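PDB 3DHN: NAD-dependent epimerase/dehydratase from Bacteroides thetaiotaomicron, which probably binds NAD or NADP through a Rossmann-type domain and may act as an oxidoreductase. Local coordinates for residues F15-L20 with V194-A198; F29-V35 with H47-A53; A68-A74 with V104-V110; G112-L116 with F159-A164. All coordinates share one frame; numbering follows the deposited sequence.

Contact 1 of 4, residues F15-L20 with V194-A198; sequences FVGSAL and VEDYA
Val194 and Ala19 meet in the tightest spot between the two helices. Val194 CG1 presses on Ala19 CB at 3.4 Å, closer than usual for two carbons. The same methyl lies 3.5 Å from Phe15 O, one turn earlier in helix 14-25. Chi1 of 167° places CG1 opposite the backbone N of Val194 and directs it at this turn. The small side chain of Ala19 lets the helices come together here. Ala19 CB also faces Ala198 CB at 3.9 Å, and Ala198 CB reaches back to Ala19 O at 3.6 Å. Leu20 adds a second wall, with its CD2 methyl lying 3.9 Å from Ala198 CA. The short helix axes approach to 8.8 Å and cross at -50°. Helix 14-25 is the first helix after strand 6-10 in this Rossmann-type domain; the N-terminal end of this helix and the turn before it usually receive the dinucleotide in such folds. Helix 194-206 comes from much later in the chain and packs beside it. Away from Ala19 the fit is looser. Val16 CG1 meets Tyr197 CE1 at 4.2 Å, and the two side chains run at a slant to each other. Met166 of strand 165-167 touches both of them as well as Val194. The Tyr197 hydroxyl is held elsewhere, in a hydrogen bond with Phe160 O. Phe15 marks the open side. Its CB still touches Val194 CG2 at 4.2 Å, but its ring turns away into an exposed position near Pro168. Glu195 starts away from helix 14-25, and its OE1 bonds to the backbone N of Gly169.

Contact 2 of 4, residues F29-V35 with H47-A53; sequences FEVTAVV and HLKVKKA
Residues 30-34 and 48-51 run parallel, their axes 4.7 Å apart at closest and 16° from alignment, and five backbone hydrogen bonds join the two segments from Val31 N to His47 O at one end to Val35 N to Lys51 O at the other. Leu48 and Ala33 pack on one face, CD1 to CB at 4.2 Å. Leu48 CD1 also sits 3.5 Å from Val31 O. Leu21 of helix 14-25 touches both residues. Further along this side, Val35 CG2 meets Val50 CG1 at 4.1 Å. The other face carries Thr32, Val34 and two lysines. The long chain of Lys51 passes Thr32, and its NZ comes within 3.9 Å of Thr32 CG2. Val34 CG1 packs tightly on Ala53 CB at 3.4 Å; chi1 of -168° sets this methyl opposite the backbone N. At the strand start, Glu30 OE2 lies over one face of the His47 ring, 3.0 Å from CD2. The carboxylate and ring planes are 66° apart. NE2 is also near OE2, but the geometry is too poor for a hydrogen bond. Strand 6-10 lies on the other edge of strand 30-34 and completes the 3-2-1 order of a Rossmann-type parallel sheet, with 48-51 as its outermost strand on this side.

Contact 3 of 4, residues A68-A74 with V104-V110; sequences ADAVISA and VNRFLMV
Four backbone hydrogen bonds tie Val71 and Ser73 to Arg106, Leu108 and Val110. They alternate in direction along the parallel strands, and the Val110 N to Ser73 O bond is nearly straight at 170°. Val71 N to Arg106 O is the longest at 3.1 Å. CA-H...O contacts fill in between, with Ile72 CA 3.1 Å from Leu108 O. Apolar contacts cover both faces. On one, the Phe107 ring leans across toward the neighbouring strand, from its partner Val71 on to Ser73. Chi1 of 174° carries CG opposite the backbone N, which brings CD1 to 4.0 Å from Val71 CG1 and CE1 to 3.8 Å from Ser73 CB. A serine in place of Phe107 would probably leave Val71 CG1 and Ser73 CB without this cover and open a gap toward Ile96 of helix 87-101. On the other face, Ile72 CG1 meets Leu108 CD1 at 4.0 Å, and Met201 of helix 194-206 closes over Leu108. At the C-terminal end Val110 CG2 touches Ala74 CB at 3.8 Å. The polar and charged ends look elsewhere. The guanidinium of buried Arg106 forms salt bridges with Glu204 and Asp156, which probably offset its charge. Asp69 OD1 accepts from the backbone N atoms of Lys5 and Lys6. With helix 87-101 linking the strands across one face, this is the beta-alpha-beta crossover of a Rossmann-type fold, in the middle of its parallel sheet.

Contact 4 of 4, residues G112-L116 with F159-A164; sequences GAGSL and FFSPAA
Phe159 meets Gly112 and Ser115 first. Its ring atom CZ lies 3.8 Å from Gly112 N, which is buried with no polar partner. Ser115 OG comes to the ring edge, near its plane, 4.2 Å from CE2, and is hydrogen-bonded to Arg214. Ser161 makes the one hydrogen bond of the contact: OG donates to Gly112 O over 2.8 Å, with a C=O...donor angle of 167°. Chi1 of -71° swings OG beside its own backbone N, where it faces this carbonyl. Arg214 also bonds to the same OG, so the hydroxyl is gripped from two partners. Leu116 covers Ser161 CB with CD2 at 3.9 Å and reaches Pro162 O with CD1 at 3.7 Å. With only an alanine in place of Leu116, Ser161 CB is likely to lose its cover and a gap to open beside the Pro162 carbonyl. Pro162 CD rests 3.8 Å from Gly112 N. Beyond it, Ala113 CB packs on Ala164 CA at 3.7 Å. Residues 113-116 form a type I turn, which carries Ala113 and Leu116 to the strand end. The contact joins the loop after strand 106-110 to the end of strand 156-161. Strand 213-218 supplies Arg214, and Tyr145 and Leu141 of helix 135-149 pack on Phe159.

Overall arrangement
From the N terminus, helix 14-25 opens contact 1, which closes the longest loop, only at 194-198, and encloses the other three contacts. These follow in series. Contact 2 closes first, at the outer edge of the sheet. Contact 3 then joins two central strands, and contact 4 links the loop after strand 106-110 to strand 156-161. Contacts 3 and 4 meet where Met109 O and Phe160 N probably bond across adjacent strands. Contact 1 touches both: Leu20 and Tyr197 pack on Val110, and Tyr197 also reaches Phe160 and Pro162. Contact 2 touches none of the others; its centre is about 26 Å from that of contact 4.

Contact 1 of 4, residues F15-L20 with V194-A198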
# COMPACT_ATOMS: atom_id res chain seq x y z
N PHE A 15 0.92 -11.41 -3.34
CA PHE A 15 1.77 -10.88 -4.40
C PHE A 15 2.39 -9.53 -3.99
O PHE A 15 3.61 -9.35 -4.05
CB PHE A 15 0.96 -10.69 -5.69
CG PHE A 15 0.55 -11.97 -6.36
CD1 PHE A 15 1.43 -13.05 -6.45
CD2 PHE A 15 -0.72 -12.10 -6.94
CE1 PHE A 15 1.07 -14.23 -7.10
CE2 PHE A 15 -1.10 -13.27 -7.59
CZ PHE A 15 -0.20 -14.34 -7.67
N VAL A 16 1.56 -8.59 -3.54
CA VAL A 16 2.06 -7.26 -3.17
C VAL A 16 2.94 -7.22 -1.92
O VAL A 16 4.02 -6.64 -1.94
CB VAL A 16 0.89 -6.26 -3.02
CG1 VAL A 16 1.43 -4.86 -2.75
CG2 VAL A 16 0.06 -6.24 -4.29
N GLY A 17 2.47 -7.83 -0.84
CA GLY A 17 3.24 -7.86 0.40
C GLY A 17 4.61 -8.50 0.24
O GLY A 17 5.61 -8.03 0.80
N SER A 18 4.66 -9.57 -0.54
CA SER A 18 5.91 -10.28 -0.79
C SER A 18 6.83 -9.43 -1.67
O SER A 18 8.04 -9.37 -1.43
CB SER A 18 5.64 -11.62 -1.47
OG SER A 18 4.76 -12.41 -0.68
N ALA A 19 6.27 -8.78 -2.68
CA ALA A 19 7.05 -7.93 -3.57
C ALA A 19 7.70 -6.77 -2.80
O ALA A 19 8.83 -6.38 -3.10
CB ALA A 19 6.17 -7.38 -4.69
N LEU A 20 6.98 -6.24 -1.81
CA LEU A 20 7.49 -5.13 -0.99
C LEU A 20 8.59 -5.63 -0.04
O LEU A 20 9.58 -4.94 0.20
CB LEU A 20 6.34 -4.52 -0.18
CG LEU A 20 5.31 -3.70 -0.96
CD1 LEU A 20 4.05 -3.51 -0.12
CD2 LEU A 20 5.92 -2.37 -1.35
N VAL A 194 3.29 -5.82 -10.30
CA VAL A 194 3.42 -5.83 -8.85
C VAL A 194 4.85 -5.44 -8.48
O VAL A 194 5.08 -4.71 -7.52
CB VAL A 194 3.12 -7.23 -8.28
CG1 VAL A 194 3.57 -7.31 -6.84
CG2 VAL A 194 1.63 -7.51 -8.36
N GLU A 195 5.81 -5.92 -9.26
CA GLU A 195 7.21 -5.61 -9.01
C GLU A 195 7.52 -4.12 -9.18
O GLU A 195 8.23 -3.53 -8.36
CB GLU A 195 8.11 -6.45 -9.93
CG GLU A 195 8.07 -7.96 -9.67
CD GLU A 195 6.75 -8.60 -10.04
OE1 GLU A 195 6.04 -8.07 -10.92
OE2 GLU A 195 6.42 -9.67 -9.46
N ASP A 196 7.00 -3.50 -10.24
CA ASP A 196 7.25 -2.07 -10.44
C ASP A 196 6.54 -1.21 -9.40
O ASP A 196 7.04 -0.14 -9.02
CB ASP A 196 6.87 -1.62 -11.85
CG ASP A 196 8.03 -1.73 -12.84
OD1 ASP A 196 9.18 -1.50 -12.42
OD2 ASP A 196 7.79 -2.04 -14.03
N TYR A 197 5.38 -1.68 -8.94
CA TYR A 197 4.64 -0.95 -7.91
C TYR A 197 5.44 -0.96 -6.61
O TYR A 197 5.49 0.04 -5.88
CB TYR A 197 3.26 -1.59 -7.69
CG TYR A 197 2.50 -1.03 -6.50
CD1 TYR A 197 2.75 -1.50 -5.20
CD2 TYR A 197 1.56 -0.02 -6.66
CE1 TYR A 197 2.07 -0.96 -4.10
CE2 TYR A 197 0.88 0.52 -5.58
CZ TYR A 197 1.13 0.05 -4.30
OH TYR A 197 0.43 0.57 -3.23
N ALA A 198 6.09 -2.08 -6.31
CA ALA A 198 6.89 -2.19 -5.10
C ALA A 198 8.13 -1.31 -5.18
O ALA A 198 8.50 -0.65 -4.20
CB ALA A 198 7.29 -3.64 -4.85

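Contact 2 of 4, residues F29-V35 with H47-A53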
# COMPACT_ATOMS: atom_id res chain seq x y z
N PHE A 29 17.35 -2.21 3.79
CA PHE A 29 16.51 -1.89 4.93
C PHE A 29 16.39 -3.04 5.92
O PHE A 29 16.41 -4.21 5.54
CB PHE A 29 15.11 -1.49 4.46
CG PHE A 29 15.06 -0.14 3.81
CD1 PHE A 29 14.94 1.01 4.57
CD2 PHE A 29 15.17 -0.03 2.43
CE1 PHE A 29 14.94 2.27 3.97
CE2 PHE A 29 15.17 1.23 1.82
CZ PHE A 29 15.05 2.38 2.59
N GLU A 30 16.27 -2.69 7.20
CA GLU A 30 16.10 -3.69 8.25
C GLU A 30 14.59 -3.79 8.39
O GLU A 30 13.92 -2.81 8.74
CB GLU A 30 16.77 -3.20 9.54
CG GLU A 30 18.20 -2.73 9.29
CD GLU A 30 19.17 -3.21 10.35
OE1 GLU A 30 19.27 -2.55 11.40
OE2 GLU A 30 19.83 -4.25 10.12
N VAL A 31 14.04 -4.96 8.11
CA VAL A 31 12.60 -5.12 8.12
C VAL A 31 11.98 -6.09 9.11
O VAL A 31 12.50 -7.19 9.34
CB VAL A 31 12.11 -5.55 6.70
CG1 VAL A 31 10.59 -5.48 6.60
CG2 VAL A 31 12.77 -4.68 5.63
N THR A 32 10.86 -5.68 9.69
CA THR A 32 10.10 -6.53 10.59
C THR A 32 8.81 -6.81 9.84
O THR A 32 7.93 -5.95 9.71
CB THR A 32 9.77 -5.84 11.93
OG1 THR A 32 10.98 -5.57 12.63
CG2 THR A 32 8.90 -6.75 12.78
N ALA A 33 8.70 -8.03 9.30
CA ALA A 33 7.52 -8.43 8.55
C ALA A 33 6.49 -9.04 9.47
O ALA A 33 6.81 -9.93 10.26
CB ALA A 33 7.90 -9.42 7.46
N VAL A 34 5.25 -8.57 9.38
CA VAL A 34 4.17 -9.09 10.21
C VAL A 34 3.18 -9.82 9.31
O VAL A 34 2.61 -9.23 8.39
CB VAL A 34 3.44 -7.96 10.95
CG1 VAL A 34 2.53 -8.54 12.01
CG2 VAL A 34 4.45 -7.01 11.58
N VAL A 35 2.98 -11.11 9.58
CA VAL A 35 2.07 -11.93 8.78
C VAL A 35 1.26 -12.90 9.63
O VAL A 35 1.57 -13.10 10.80
CB VAL A 35 2.88 -12.76 7.76
CG1 VAL A 35 3.61 -11.84 6.79
CG2 VAL A 35 3.88 -13.66 8.51
N HIS A 47 18.79 -9.10 8.35
CA HIS A 47 18.08 -7.84 8.48
C HIS A 47 16.58 -8.08 8.48
O HIS A 47 15.80 -7.16 8.23
CB HIS A 47 18.43 -6.90 7.32
CG HIS A 47 19.82 -6.35 7.38
ND1 HIS A 47 20.94 -7.15 7.50
CD2 HIS A 47 20.27 -5.08 7.31
CE1 HIS A 47 22.02 -6.39 7.51
NE2 HIS A 47 21.64 -5.13 7.39
N LEU A 48 16.17 -9.31 8.76
CA LEU A 48 14.75 -9.65 8.76
C LEU A 48 14.21 -10.34 10.01
O LEU A 48 14.81 -11.30 10.51
CB LEU A 48 14.42 -10.53 7.54
CG LEU A 48 12.99 -11.07 7.41
CD1 LEU A 48 12.02 -9.91 7.16
CD2 LEU A 48 12.92 -12.07 6.26
N LYS A 49 13.08 -9.84 10.50
CA LYS A 49 12.40 -10.42 11.66
C LYS A 49 10.95 -10.68 11.25
O LYS A 49 10.29 -9.81 10.69
CB LYS A 49 12.39 -9.46 12.85
CG LYS A 49 13.73 -9.19 13.47
CD LYS A 49 13.56 -8.24 14.65
CE LYS A 49 14.85 -7.53 15.00
NZ LYS A 49 14.57 -6.30 15.79
N VAL A 50 10.47 -11.89 11.53
CA VAL A 50 9.11 -12.27 11.19
C VAL A 50 8.27 -12.36 12.46
O VAL A 50 8.65 -13.04 13.41
CB VAL A 50 9.07 -13.63 10.47
CG1 VAL A 50 7.64 -13.95 10.02
CG2 VAL A 50 10.02 -13.61 9.28
N LYS A 51 7.13 -11.68 12.48
CA LYS A 51 6.28 -11.69 13.67
C LYS A 51 4.80 -11.81 13.35
O LYS A 51 4.35 -11.43 12.26
CB LYS A 51 6.49 -10.41 14.49
CG LYS A 51 7.87 -10.25 15.12
CD LYS A 51 7.91 -8.99 16.00
CE LYS A 51 9.21 -8.86 16.78
NZ LYS A 51 10.37 -8.49 15.91
N LYS A 52 4.04 -12.33 14.32
CA LYS A 52 2.59 -12.46 14.21
C LYS A 52 1.96 -11.37 15.05
O LYS A 52 2.45 -11.05 16.14
CB LYS A 52 2.11 -13.82 14.75
CG LYS A 52 2.20 -14.97 13.76
CD LYS A 52 1.69 -16.28 14.36
CE LYS A 52 0.19 -16.24 14.62
NZ LYS A 52 -0.34 -17.56 15.08
N ALA A 53 0.88 -10.78 14.55
CA ALA A 53 0.18 -9.73 15.28
C ALA A 53 -1.29 -9.74 14.90
O ALA A 53 -1.64 -10.11 13.79
CB ALA A 53 0.80 -8.37 14.98

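Contact 3 of 4, residues A68-A74 with V104-V110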
# COMPACT_ATOMS: atom_id res chain seq x y z
N ALA A 68 10.25 1.88 15.20
CA ALA A 68 10.43 1.94 13.76
C ALA A 68 10.53 3.37 13.24
O ALA A 68 9.95 4.30 13.81
CB ALA A 68 9.28 1.21 13.06
N ASP A 69 11.30 3.53 12.16
CA ASP A 69 11.48 4.83 11.52
C ASP A 69 10.24 5.12 10.65
O ASP A 69 9.86 6.28 10.47
CB ASP A 69 12.74 4.81 10.64
CG ASP A 69 14.03 4.62 11.46
OD1 ASP A 69 15.10 4.43 10.85
OD2 ASP A 69 13.97 4.67 12.71
N ALA A 70 9.63 4.06 10.13
CA ALA A 70 8.43 4.18 9.30
C ALA A 70 7.71 2.84 9.21
O ALA A 70 8.30 1.78 9.46
CB ALA A 70 8.80 4.65 7.89
N VAL A 71 6.43 2.90 8.87
CA VAL A 71 5.61 1.70 8.74
C VAL A 71 4.88 1.69 7.40
O VAL A 71 4.32 2.70 6.98
CB VAL A 71 4.54 1.62 9.87
CG1 VAL A 71 3.54 0.49 9.57
CG2 VAL A 71 5.21 1.37 11.21
N ILE A 72 4.90 0.54 6.74
CA ILE A 72 4.20 0.36 5.47
C ILE A 72 3.19 -0.75 5.72
O ILE A 72 3.53 -1.80 6.27
CB ILE A 72 5.15 -0.12 4.34
CG1 ILE A 72 6.24 0.91 4.08
CG2 ILE A 72 4.34 -0.39 3.07
CD1 ILE A 72 7.32 0.41 3.13
N SER A 73 1.94 -0.52 5.33
CA SER A 73 0.91 -1.53 5.51
C SER A 73 0.34 -2.01 4.18
O SER A 73 -0.14 -1.20 3.37
CB SER A 73 -0.23 -1.00 6.38
OG SER A 73 -1.27 -1.96 6.46
N ALA A 74 0.39 -3.32 3.96
CA ALA A 74 -0.14 -3.95 2.76
C ALA A 74 -1.33 -4.86 3.12
O ALA A 74 -1.64 -5.81 2.40
CB ALA A 74 0.95 -4.76 2.06
N VAL A 104 5.46 6.72 15.62
CA VAL A 104 6.12 6.85 14.32
C VAL A 104 5.49 8.00 13.54
O VAL A 104 4.28 8.24 13.61
CB VAL A 104 6.03 5.54 13.49
CG1 VAL A 104 6.05 4.32 14.42
CG2 VAL A 104 4.82 5.55 12.62
N ASN A 105 6.32 8.73 12.81
CA ASN A 105 5.87 9.89 12.06
C ASN A 105 5.60 9.69 10.56
O ASN A 105 5.12 10.61 9.90
CB ASN A 105 6.89 11.02 12.23
CG ASN A 105 7.19 11.33 13.70
OD1 ASN A 105 6.28 11.64 14.47
ND2 ASN A 105 8.46 11.25 14.07
N ARG A 106 5.91 8.51 10.04
CA ARG A 106 5.72 8.22 8.62
C ARG A 106 4.99 6.89 8.39
O ARG A 106 5.45 5.84 8.83
CB ARG A 106 7.08 8.18 7.93
CG ARG A 106 7.05 7.93 6.44
CD ARG A 106 7.00 9.23 5.64
NE ARG A 106 7.40 8.97 4.25
CZ ARG A 106 6.99 9.68 3.21
NH1 ARG A 106 6.16 10.71 3.37
NH2 ARG A 106 7.38 9.34 1.99
N PHE A 107 3.87 6.95 7.68
CA PHE A 107 3.06 5.77 7.40
C PHE A 107 2.69 5.71 5.92
O PHE A 107 2.11 6.66 5.39
CB PHE A 107 1.79 5.83 8.27
CG PHE A 107 0.78 4.74 7.99
CD1 PHE A 107 1.08 3.40 8.23
CD2 PHE A 107 -0.50 5.06 7.52
CE1 PHE A 107 0.12 2.41 8.03
CE2 PHE A 107 -1.46 4.07 7.31
CZ PHE A 107 -1.15 2.75 7.57
N LEU A 108 3.04 4.61 5.26
CA LEU A 108 2.71 4.42 3.84
C LEU A 108 1.74 3.26 3.71
O LEU A 108 1.94 2.19 4.29
CB LEU A 108 3.98 4.14 3.02
CG LEU A 108 5.06 5.22 3.05
CD1 LEU A 108 6.09 4.88 4.13
CD2 LEU A 108 5.74 5.30 1.70
N MSE A 109 0.68 3.46 2.93
CA MSE A 109 -0.34 2.43 2.78
C MSE A 109 -0.61 2.01 1.34
O MSE A 109 -0.65 2.84 0.44
CB MSE A 109 -1.65 2.93 3.41
CG MSE A 109 -2.79 1.92 3.49
SE MSE A 109 -4.42 2.69 4.27
CE MSE A 109 -5.66 1.26 3.89
N VAL A 110 -0.78 0.72 1.12
CA VAL A 110 -1.11 0.23 -0.22
C VAL A 110 -2.58 0.59 -0.42
O VAL A 110 -3.44 0.14 0.33
CB VAL A 110 -0.94 -1.30 -0.32
CG1 VAL A 110 -1.43 -1.80 -1.68
CG2 VAL A 110 0.52 -1.67 -0.08

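Contact 4 of 4, residues G112-L116 with F159-A164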
# COMPACT_ATOMS: atom_id res chain seq x y z
N GLY A 112 -5.94 1.57 -3.38
CA GLY A 112 -6.65 0.91 -4.46
C GLY A 112 -6.88 1.87 -5.61
O GLY A 112 -6.48 3.03 -5.52
N ALA A 113 -7.52 1.42 -6.68
CA ALA A 113 -7.77 2.27 -7.83
C ALA A 113 -9.17 2.88 -7.80
O ALA A 113 -9.47 3.80 -8.57
CB ALA A 113 -7.58 1.48 -9.12
N GLY A 114 -10.01 2.37 -6.91
CA GLY A 114 -11.37 2.86 -6.82
C GLY A 114 -11.56 4.36 -6.69
O GLY A 114 -12.47 4.93 -7.31
N SER A 115 -10.73 5.02 -5.88
CA SER A 115 -10.86 6.47 -5.68
C SER A 115 -10.23 7.34 -6.75
O SER A 115 -10.33 8.57 -6.69
CB SER A 115 -10.31 6.86 -4.30
OG SER A 115 -8.95 6.45 -4.16
N LEU A 116 -9.57 6.72 -7.72
CA LEU A 116 -8.94 7.48 -8.80
C LEU A 116 -9.99 8.01 -9.77
O LEU A 116 -11.03 7.39 -9.96
CB LEU A 116 -7.95 6.58 -9.56
CG LEU A 116 -6.66 6.16 -8.84
CD1 LEU A 116 -5.92 5.12 -9.66
CD2 LEU A 116 -5.77 7.38 -8.60
N PHE A 159 -0.96 7.46 0.66
CA PHE A 159 -1.85 6.41 0.16
C PHE A 159 -1.41 6.19 -1.29
O PHE A 159 -1.55 7.09 -2.13
CB PHE A 159 -3.30 6.91 0.22
CG PHE A 159 -4.34 5.86 -0.04
CD1 PHE A 159 -4.56 4.82 0.87
CD2 PHE A 159 -5.17 5.95 -1.16
CE1 PHE A 159 -5.61 3.90 0.67
CE2 PHE A 159 -6.21 5.05 -1.37
CZ PHE A 159 -6.43 4.01 -0.45
N PHE A 160 -0.89 5.00 -1.60
CA PHE A 160 -0.40 4.73 -2.96
C PHE A 160 -1.39 3.89 -3.79
O PHE A 160 -1.47 2.67 -3.66
CB PHE A 160 0.97 4.03 -2.85
CG PHE A 160 1.73 3.94 -4.16
CD1 PHE A 160 1.40 4.72 -5.26
CD2 PHE A 160 2.82 3.06 -4.27
CE1 PHE A 160 2.12 4.64 -6.45
CE2 PHE A 160 3.55 2.97 -5.46
CZ PHE A 160 3.20 3.76 -6.55
N SER A 161 -2.15 4.58 -4.64
CA SER A 161 -3.14 3.94 -5.51
C SER A 161 -2.50 3.26 -6.71
O SER A 161 -1.94 3.94 -7.58
CB SER A 161 -4.15 4.97 -6.04
OG SER A 161 -5.05 5.45 -5.05
N PRO A 162 -2.57 1.92 -6.79
CA PRO A 162 -1.98 1.21 -7.94
C PRO A 162 -2.87 1.42 -9.17
O PRO A 162 -3.93 2.02 -9.06
CB PRO A 162 -2.01 -0.25 -7.49
CG PRO A 162 -3.24 -0.29 -6.61
CD PRO A 162 -3.09 0.97 -5.80
N ALA A 163 -2.43 0.92 -10.32
CA ALA A 163 -3.22 1.02 -11.55
C ALA A 163 -4.42 0.07 -11.40
O ALA A 163 -4.38 -0.85 -10.59
CB ALA A 163 -2.37 0.61 -12.76
N ALA A 164 -5.46 0.28 -12.20
CA ALA A 164 -6.67 -0.56 -12.11
C ALA A 164 -6.40 -2.06 -12.23
O ALA A 164 -7.08 -2.86 -11.59
CB ALA A 164 -7.69 -0.13 -13.16